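Local coordinates for activator of Hsp90 ATPase homologue 1/2-like C-terminal domain-containing protein (Staphylococcus saprophyticus subsp. saprophyticus, PDB 3Q6A) that is of unknown function but belongs to the AHA1 family, whose namesake stimulates the Hsp90 ATPase, at residues 117-120 with 121-125. Residues are numbered along the deposited sequence; the frame is centred on the assembly and turned at random.
Sequences SCLK and VYLEH
Lys120 and Glu124, one helical turn apart, join their ends in a salt bridge: NZ of Lys120 lies 2.7 Å from OE2 of Glu124. The ammonium comes in on the syn side of that oxygen, 19° out of the carboxylate plane. The lysine is extended through its first three torsions and bends only at the last (chi4 68°), which turns NZ onto the acid while the aliphatic stem passes at a slant across the glutamate side chain, CG of Lys120 standing 3.4 Å from OE2 of Glu124. Both charged atoms have a second partner at the end of strand 3-9 and just beyond it, NZ donating to Gln8 O and OE2 accepting from Asp10 N, so the pair links the helix to the end of that strand and the residue after it. One residue back, Leu119 and Leu123 make the matching apolar i to i+4 contact, CD1 of Leu119 to CD1 of Leu123 at 3.7 Å. They leave the helix in different first rotamers, CG of Leu119 anti to the backbone N (173°) and CG of Leu123 anti to the carbonyl carbon, and both bear on helix 13-21 at Ala19. All this happens near the end of the long C-terminal helix, 102-125, which together with an antiparallel sheet makes up the helix-grip fold of the Bet v 1-like clan. Regular i to i+4 backbone bonds run beneath the side chains; the amide of Leu123 reaches Leu119 O at 3.0 Å, while that of Glu124 meets Lys120 O less straight, at 148°. Val121 holds CG2 beside its own backbone N, which brings it back over the preceding turn, 3.2 Å from Ser117 O, on a side where Ser117 and Val121 each pack on their own counterparts of the second subunit. Past them NE2 of His125 donates a hydrogen bond to Thr128 O of that subunit.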
# COMPACT_ATOMS: atom_id res chain seq x y z
N SER D 117 4.17 2.66 0.39
CA SER D 117 3.82 2.81 -1.03
C SER D 117 3.90 4.28 -1.38
O SER D 117 4.38 4.64 -2.45
CB SER D 117 2.39 2.30 -1.31
OG SER D 117 2.34 0.91 -1.06
N CYS D 118 3.43 5.14 -0.49
CA CYS D 118 3.50 6.58 -0.70
C CYS D 118 4.98 6.97 -0.74
O CYS D 118 5.39 7.81 -1.53
CB CYS D 118 2.82 7.32 0.44
SG CYS D 118 1.03 7.11 0.48
N LEU D 119 5.77 6.35 0.14
CA LEU D 119 7.21 6.62 0.18
C LEU D 119 7.85 6.31 -1.18
O LEU D 119 8.55 7.15 -1.76
CB LEU D 119 7.86 5.77 1.26
CG LEU D 119 9.39 5.83 1.31
CD1 LEU D 119 9.83 7.24 1.71
CD2 LEU D 119 9.93 4.78 2.24
N LYS D 120 7.58 5.11 -1.68
CA LYS D 120 8.14 4.65 -2.95
C LYS D 120 7.80 5.58 -4.11
O LYS D 120 8.67 5.95 -4.92
CB LYS D 120 7.64 3.22 -3.22
CG LYS D 120 8.19 2.57 -4.50
CD LYS D 120 7.59 1.19 -4.73
CE LYS D 120 8.13 0.54 -6.01
NZ LYS D 120 9.60 0.17 -5.92
N VAL D 121 6.54 5.99 -4.18
CA VAL D 121 6.11 6.89 -5.23
C VAL D 121 6.77 8.26 -5.13
O VAL D 121 7.20 8.84 -6.13
CB VAL D 121 4.59 7.10 -5.20
CG1 VAL D 121 4.18 8.09 -6.28
CG2 VAL D 121 3.89 5.76 -5.38
N TYR D 122 6.86 8.79 -3.91
CA TYR D 122 7.47 10.10 -3.70
C TYR D 122 8.95 10.13 -4.12
O TYR D 122 9.39 11.07 -4.78
CB TYR D 122 7.31 10.52 -2.24
CG TYR D 122 8.14 11.71 -1.81
CD1 TYR D 122 7.94 12.97 -2.37
CD2 TYR D 122 9.14 11.58 -0.84
CE1 TYR D 122 8.72 14.07 -1.99
CE2 TYR D 122 9.93 12.67 -0.45
CZ TYR D 122 9.71 13.92 -1.03
OH TYR D 122 10.49 15.00 -0.69
N LEU D 123 9.70 9.11 -3.74
CA LEU D 123 11.13 9.05 -4.06
C LEU D 123 11.44 8.60 -5.49
O LEU D 123 12.45 9.01 -6.07
CB LEU D 123 11.85 8.14 -3.07
CG LEU D 123 11.87 8.66 -1.62
CD1 LEU D 123 12.56 7.65 -0.70
CD2 LEU D 123 12.57 10.01 -1.59
N GLU D 124 10.59 7.76 -6.07
CA GLU D 124 10.85 7.28 -7.43
C GLU D 124 10.26 8.18 -8.51
O GLU D 124 10.72 8.15 -9.65
CB GLU D 124 10.31 5.85 -7.61
CG GLU D 124 11.13 4.79 -6.88
CD GLU D 124 10.58 3.39 -7.07
OE1 GLU D 124 9.69 3.21 -7.93
OE2 GLU D 124 11.03 2.46 -6.37
N HIS D 125 9.27 9.00 -8.17
CA HIS D 125 8.65 9.87 -9.17
C HIS D 125 8.49 11.34 -8.82
O HIS D 125 8.08 12.13 -9.66
CB HIS D 125 7.28 9.31 -9.56
CG HIS D 125 7.35 8.01 -10.29
ND1 HIS D 125 8.07 7.86 -11.45
CD2 HIS D 125 6.83 6.80 -10.00
CE1 HIS D 125 8.00 6.60 -11.84
NE2 HIS D 125 7.26 5.93 -10.97